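Local coordinates for monosaccharide ABC transporter substrate-binding protein, CUT2 family (Acidothermus cellulolyticus, PDB 4RU1) that probably binds a sugar-like cyclic polyol for uptake by an ABC transporter, and holds myo-inositol in the cleft between its two lobes, at residues I23-H28 with Y258-S263; G79-I84 with D262-Y267. All coordinates share one frame; numbering follows the deposited sequence. Where two conformers were deposited one is given.

In the fold
Both contacts are buried and join the same sheet to the same helix, 253-270. Strands 21-27 and 79-82 are neighbours in that parallel sheet, paired through bonds such as I26 N to A81 O at 2.8 Å, and the helix runs over both, with D262 and S263 common to the two segments. The contact centres lie only about 5 Å apart. In contact 1 a long methionine spans the distance to small helix side chains, whereas in contact 2 a leucine from the helix reaches down to strand backbone. Contact 1 adds polar chemistry at its far end, where H28 reaches the bound inositol; contact 2 is van der Waals packing of a methyl on peptide backbone, with the side chain of A81 about 14 Å from that ligand.

Contact 1: residues I23-H28 with Y258-S263; sequences IAMITH and YEAVDS. With INS (1,2,3,4,5,6-hexahydroxy-cyclohexane), chain M.
The imidazole of H28 presents an edge to the bound inositol: O5 lies near the ring plane, and NE2 donates to it at 3.0 Å with an N-H...O angle of 150°. The same nitrogen makes a longer bond to INS O4 at 3.3 Å, so one ring atom spans two hydroxyls. ND1 is hydrogen-bonded to T83 OG1, which fixes the rotation of the ring, while W36 meets it edge-to-face. A leucine in place of H28 would probably cost O4 and O5 a polar partner and take from the T83 hydroxyl one of its two partners, leaving it E65.

Deeper in the lobe, M25 carries the packing onto the helix. CG stands anti to the backbone N, and the chain then bends at chi3 (-80°), bringing the methyl CE to within 3.8 Å of A260 CB, with V261 CG2 a little farther off. On the helix, S263 OG and S263 N both bond E259 O, approaching from opposite faces of its carbonyl plane. A parallel sheet packed against helices, with a ligand-binding residue just beyond the C-terminal end of a strand, is characteristic of the Rossmann-like lobes of type I periplasmic binding proteins.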
loop_
_atom_site.group_PDB
_atom_site.type_symbol
_atom_site.label_atom_id
_atom_site.label_comp_id
_atom_site.label_asym_id
_atom_site.label_seq_id
_atom_site.Cartn_x
_atom_site.Cartn_y
_atom_site.Cartn_z
ATOM N N ILE A 23 -0.534 -11.205 -18.688
ATOM C CA ILE A 23 -0.338 -11.220 -17.213
ATOM C C ILE A 23 -1.575 -10.700 -16.507
ATOM O O ILE A 23 -2.090 -9.672 -16.848
ATOM C CB ILE A 23 0.869 -10.376 -16.759
ATOM C CG1 ILE A 23 2.124 -10.726 -17.585
ATOM C CG2 ILE A 23 1.052 -10.487 -15.234
ATOM C CD1 ILE A 23 2.682 -12.124 -17.441
ATOM N N ALA A 24 -2.088 -11.504 -15.533
ATOM C CA ALA A 24 -3.191 -11.070 -14.636
ATOM C C ALA A 24 -2.648 -10.384 -13.441
ATOM O O ALA A 24 -1.825 -11.023 -12.702
ATOM C CB ALA A 24 -4.027 -12.246 -14.156
ATOM N N MET A 25 -3.057 -9.142 -13.225
ATOM C CA MET A 25 -2.734 -8.415 -11.940
ATOM C C MET A 25 -4.014 -8.336 -11.131
ATOM O O MET A 25 -5.045 -7.780 -11.619
ATOM C CB MET A 25 -2.192 -7.022 -12.178
ATOM C CG MET A 25 -1.948 -6.188 -10.970
ATOM S SD MET A 25 -0.992 -4.589 -11.270
ATOM C CE MET A 25 0.656 -5.323 -11.333
ATOM N N ILE A 26 -3.991 -8.944 -9.932
ATOM C CA ILE A 26 -5.157 -9.154 -9.093
ATOM C C ILE A 26 -4.914 -8.503 -7.760
ATOM O O ILE A 26 -3.924 -8.785 -7.061
ATOM C CB ILE A 26 -5.357 -10.634 -8.931
ATOM C CG1 ILE A 26 -5.637 -11.259 -10.306
ATOM C CG2 ILE A 26 -6.560 -10.900 -8.056
ATOM C CD1 ILE A 26 -5.568 -12.789 -10.310
ATOM N N THR A 27 -5.784 -7.566 -7.405
ATOM C CA THR A 27 -5.599 -6.824 -6.186
ATOM C C THR A 27 -6.897 -6.766 -5.336
ATOM O O THR A 27 -7.940 -7.321 -5.641
ATOM C CB THR A 27 -5.126 -5.410 -6.492
ATOM O OG1 THR A 27 -6.292 -4.631 -6.754
ATOM C CG2 THR A 27 -4.156 -5.356 -7.623
ATOM N N HIS A 28 -6.736 -6.162 -4.168
ATOM C CA HIS A 28 -7.801 -5.926 -3.189
ATOM C C HIS A 28 -8.355 -4.511 -3.199
ATOM O O HIS A 28 -9.043 -4.158 -2.265
ATOM C CB HIS A 28 -7.257 -6.262 -1.811
ATOM C CG HIS A 28 -6.073 -5.417 -1.404
ATOM N ND1 HIS A 28 -4.772 -5.794 -1.710
ATOM C CD2 HIS A 28 -5.976 -4.267 -0.716
ATOM C CE1 HIS A 28 -3.940 -4.913 -1.220
ATOM N NE2 HIS A 28 -4.639 -3.963 -0.631
ATOM N N TYR A 258 5.196 -1.827 -11.534
ATOM C CA TYR A 258 6.163 -2.052 -12.578
ATOM C C TYR A 258 6.933 -3.339 -12.437
ATOM O O TYR A 258 7.087 -4.141 -13.383
ATOM C CB TYR A 258 7.132 -0.823 -12.699
ATOM C CG TYR A 258 8.195 -0.983 -13.761
ATOM C CD1 TYR A 258 9.378 -1.662 -13.489
ATOM C CD2 TYR A 258 8.048 -0.393 -15.030
ATOM C CE1 TYR A 258 10.381 -1.798 -14.460
ATOM C CE2 TYR A 258 9.047 -0.505 -15.996
ATOM C CZ TYR A 258 10.197 -1.209 -15.715
ATOM O OH TYR A 258 11.198 -1.254 -16.681
ATOM N N GLU A 259 7.468 -3.549 -11.252
ATOM C CA GLU A 259 8.265 -4.743 -11.065
ATOM C C GLU A 259 7.460 -6.038 -11.044
ATOM O O GLU A 259 7.970 -7.120 -11.439
ATOM C CB GLU A 259 9.079 -4.672 -9.792
ATOM C CG GLU A 259 10.174 -3.559 -9.767
ATOM C CD GLU A 259 11.212 -3.677 -10.922
ATOM O OE1 GLU A 259 11.437 -4.834 -11.328
ATOM O OE2 GLU A 259 11.796 -2.664 -11.321
ATOM N N ALA A 260 6.220 -5.954 -10.558
ATOM C CA ALA A 260 5.358 -7.131 -10.587
ATOM C C ALA A 260 5.305 -7.661 -12.001
ATOM O O ALA A 260 5.442 -8.837 -12.236
ATOM C CB ALA A 260 3.945 -6.804 -10.114
ATOM N N VAL A 261 5.178 -6.769 -12.966
ATOM C CA VAL A 261 5.086 -7.148 -14.365
ATOM C C VAL A 261 6.481 -7.525 -14.912
ATOM O O VAL A 261 6.640 -8.593 -15.537
ATOM C CB VAL A 261 4.401 -6.106 -15.228
ATOM C CG1 VAL A 261 4.513 -6.471 -16.696
ATOM C CG2 VAL A 261 2.971 -5.961 -14.783
ATOM N N ASP A 262 7.457 -6.639 -14.779
ATOM C CA ASP A 262 8.776 -6.836 -15.397
ATOM C C ASP A 262 9.531 -8.031 -14.846
ATOM O O ASP A 262 10.289 -8.683 -15.602
ATOM C CB ASP A 262 9.590 -5.539 -15.293
ATOM C CG ASP A 262 10.697 -5.472 -16.301
ATOM O OD1 ASP A 262 10.401 -5.487 -17.516
ATOM O OD2 ASP A 262 11.889 -5.306 -15.932
ATOM N N SER A 263 9.356 -8.351 -13.575
ATOM C CA SER A 263 9.931 -9.506 -12.966
ATOM C C SER A 263 9.362 -10.777 -13.566
ATOM O O SER A 263 10.096 -11.762 -13.723
ATOM C CB SER A 263 9.851 -9.454 -11.445
ATOM O OG SER A 263 8.542 -9.803 -10.966
HETATM C C1 INS M . -1.732 1.648 0.760
HETATM C C2 INS M . -3.114 2.245 0.978
HETATM C C3 INS M . -4.132 1.469 0.142
HETATM C C4 INS M . -4.059 -0.028 0.349
HETATM C C5 INS M . -2.694 -0.566 0.060
HETATM C C6 INS M . -1.613 0.127 0.844
HETATM O O1 INS M . -0.723 2.281 1.562
HETATM O O2 INS M . -3.430 2.001 2.359
HETATM O O3 INS M . -5.425 1.955 0.554
HETATM O O4 INS M . -5.042 -0.708 -0.471
HETATM O O5 INS M . -2.577 -1.972 0.375
HETATM O O6 INS M . -0.289 -0.333 0.445
#

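Contact 2: residues G79-I84 with D262-Y267; sequences GIAVTI and DSLWLY
L264 drives one branch, CD1, against the backbone of strand 79-82, and the contact rests almost wholly on this methyl. It lies 3.7 Å from I80 O and 4.1 Å from A81 N, so it sits over the peptide linking the two residues, and it also approaches G79 C. The one pair of apolar side chains is A81 CB with the same CD1, at 4.3 Å. With CG anti to its own carbonyl carbon (chi1 -76°), L264 extends from the helix down onto the strand. Its other branch, CD2, comes close to G79, where a beta carbon would stand only 3.1 Å from it; the missing side chain therefore permits a tight approach, and the CA atoms of G79 and L264 are 6.6 Å apart.

The surfaces that meet are set by regular backbone. The helix is held around L264 by L266 N to D262 O and by Y267 N to S263 O. The strand is fixed from both sides in its sheet: G79 and A81 pair with A24, A81 also with I26, and I80 with P103 and V105. The axes of 79-82 and 262-267 approach to 9.2 Å and run roughly antiparallel, with 150° between their directions. I80 points away from the helix, onto A72 and V73 of helix 62-74 and A97 of helix 87-99, and V82 joins it there. Strand 79-82 is thus sandwiched between those two helices on one face of the sheet and helix 253-270 on the opposite face, which the latter shares with helix 35-49 and where S263 also touches V105 of strand 104-107.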
loop_
_atom_site.group_PDB
_atom_site.type_symbol
_atom_site.label_atom_id
_atom_site.label_comp_id
_atom_site.label_asym_id
_atom_site.label_seq_id
_atom_site.Cartn_x
_atom_site.Cartn_y
_atom_site.Cartn_z
ATOM N N GLY A 79 1.320 -15.422 -16.342
ATOM C CA GLY A 79 1.746 -15.137 -14.992
ATOM C C GLY A 79 0.672 -14.349 -14.304
ATOM O O GLY A 79 -0.164 -13.722 -14.923
ATOM N N ILE A 80 0.800 -14.388 -12.996
ATOM C CA ILE A 80 -0.071 -13.740 -12.075
ATOM C C ILE A 80 0.754 -12.870 -11.130
ATOM O O ILE A 80 1.721 -13.302 -10.547
ATOM C CB ILE A 80 -0.905 -14.734 -11.261
ATOM C CG1 ILE A 80 -1.897 -15.537 -12.191
ATOM C CG2 ILE A 80 -1.657 -14.008 -10.110
ATOM C CD1 ILE A 80 -2.578 -16.698 -11.529
ATOM N N ALA A 81 0.305 -11.623 -10.993
ATOM C CA ALA A 81 0.767 -10.714 -9.976
ATOM C C ALA A 81 -0.364 -10.452 -8.999
ATOM O O ALA A 81 -1.475 -9.997 -9.432
ATOM C CB ALA A 81 1.224 -9.463 -10.690
ATOM N N VAL A 82 -0.172 -10.784 -7.716
ATOM C CA VAL A 82 -1.280 -10.794 -6.777
ATOM C C VAL A 82 -0.933 -10.136 -5.446
ATOM O O VAL A 82 0.197 -10.172 -4.983
ATOM C CB VAL A 82 -1.703 -12.237 -6.504
ATOM C CG1 VAL A 82 -0.638 -13.059 -5.795
ATOM C CG2 VAL A 82 -3.026 -12.278 -5.803
ATOM N N THR A 83 -1.923 -9.486 -4.834
ATOM C CA THR A 83 -1.793 -8.917 -3.459
ATOM C C THR A 83 -2.365 -9.891 -2.411
ATOM O O THR A 83 -3.300 -10.647 -2.719
ATOM C CB THR A 83 -2.492 -7.556 -3.341
ATOM O OG1 THR A 83 -3.913 -7.781 -3.434
ATOM C CG2 THR A 83 -2.063 -6.666 -4.448
ATOM N N ILE A 84 -1.819 -9.931 -1.206
ATOM C CA ILE A 84 -2.235 -10.906 -0.209
ATOM C C ILE A 84 -2.537 -10.174 1.120
ATOM O O ILE A 84 -1.928 -10.419 2.142
ATOM C CB ILE A 84 -1.189 -12.007 0.042
ATOM C CG1 ILE A 84 -0.520 -12.456 -1.243
ATOM C CG2 ILE A 84 -1.834 -13.183 0.767
ATOM C CD1 ILE A 84 0.621 -13.395 -1.071
ATOM N N ASP A 262 7.457 -6.639 -14.779
ATOM C CA ASP A 262 8.776 -6.836 -15.397
ATOM C C ASP A 262 9.531 -8.031 -14.846
ATOM O O ASP A 262 10.289 -8.683 -15.602
ATOM C CB ASP A 262 9.590 -5.539 -15.293
ATOM C CG ASP A 262 10.697 -5.472 -16.301
ATOM O OD1 ASP A 262 10.401 -5.487 -17.516
ATOM O OD2 ASP A 262 11.889 -5.306 -15.932
ATOM N N SER A 263 9.356 -8.351 -13.575
ATOM C CA SER A 263 9.931 -9.506 -12.966
ATOM C C SER A 263 9.362 -10.777 -13.566
ATOM O O SER A 263 10.096 -11.762 -13.723
ATOM C CB SER A 263 9.851 -9.454 -11.445
ATOM O OG SER A 263 8.542 -9.803 -10.966
ATOM N N LEU A 264 8.051 -10.782 -13.827
ATOM C CA LEU A 264 7.477 -11.958 -14.510
ATOM C C LEU A 264 8.060 -12.100 -15.922
ATOM O O LEU A 264 8.357 -13.227 -16.396
ATOM C CB LEU A 264 5.941 -11.877 -14.559
ATOM C CG LEU A 264 5.273 -12.202 -13.259
ATOM C CD1 LEU A 264 3.784 -11.840 -13.193
ATOM C CD2 LEU A 264 5.387 -13.689 -13.039
ATOM N N TRP A 265 8.331 -10.980 -16.558
ATOM C CA TRP A 265 8.912 -11.016 -17.913
ATOM C C TRP A 265 10.340 -11.590 -17.806
ATOM O O TRP A 265 10.698 -12.452 -18.605
ATOM C CB TRP A 265 8.857 -9.656 -18.623
ATOM C CG TRP A 265 9.643 -9.549 -19.913
ATOM C CD1 TRP A 265 9.137 -9.679 -21.185
ATOM C CD2 TRP A 265 11.043 -9.276 -20.043
ATOM N NE1 TRP A 265 10.160 -9.468 -22.123
ATOM C CE2 TRP A 265 11.337 -9.264 -21.431
ATOM C CE3 TRP A 265 12.078 -9.065 -19.120
ATOM C CZ2 TRP A 265 12.616 -9.024 -21.902
ATOM C CZ3 TRP A 265 13.356 -8.829 -19.596
ATOM C CH2 TRP A 265 13.613 -8.842 -20.972
ATOM N N LEU A 266 11.150 -11.177 -16.846
ATOM C CA LEU A 266 12.461 -11.762 -16.658
ATOM C C LEU A 266 12.452 -13.258 -16.322
ATOM O O LEU A 266 13.264 -14.070 -16.830
ATOM C CB LEU A 266 13.186 -11.015 -15.499
ATOM C CG LEU A 266 13.895 -9.697 -15.760
ATOM C CD1 LEU A 266 14.240 -8.993 -14.437
ATOM C CD2 LEU A 266 15.191 -9.978 -16.553
ATOM N N TYR A 267 11.512 -13.681 -15.501
ATOM C CA TYR A 267 11.390 -15.099 -15.171
ATOM C C TYR A 267 11.017 -15.922 -16.406
ATOM O O TYR A 267 11.558 -16.986 -16.615
ATOM C CB TYR A 267 10.344 -15.338 -14.076
ATOM C CG TYR A 267 10.296 -16.759 -13.631
ATOM C CD1 TYR A 267 11.259 -17.269 -12.774
ATOM C CD2 TYR A 267 9.278 -17.587 -14.029
ATOM C CE1 TYR A 267 11.227 -18.594 -12.334
ATOM C CE2 TYR A 267 9.232 -18.924 -13.588
ATOM C CZ TYR A 267 10.210 -19.410 -12.745
ATOM O OH TYR A 267 10.165 -20.756 -12.262
#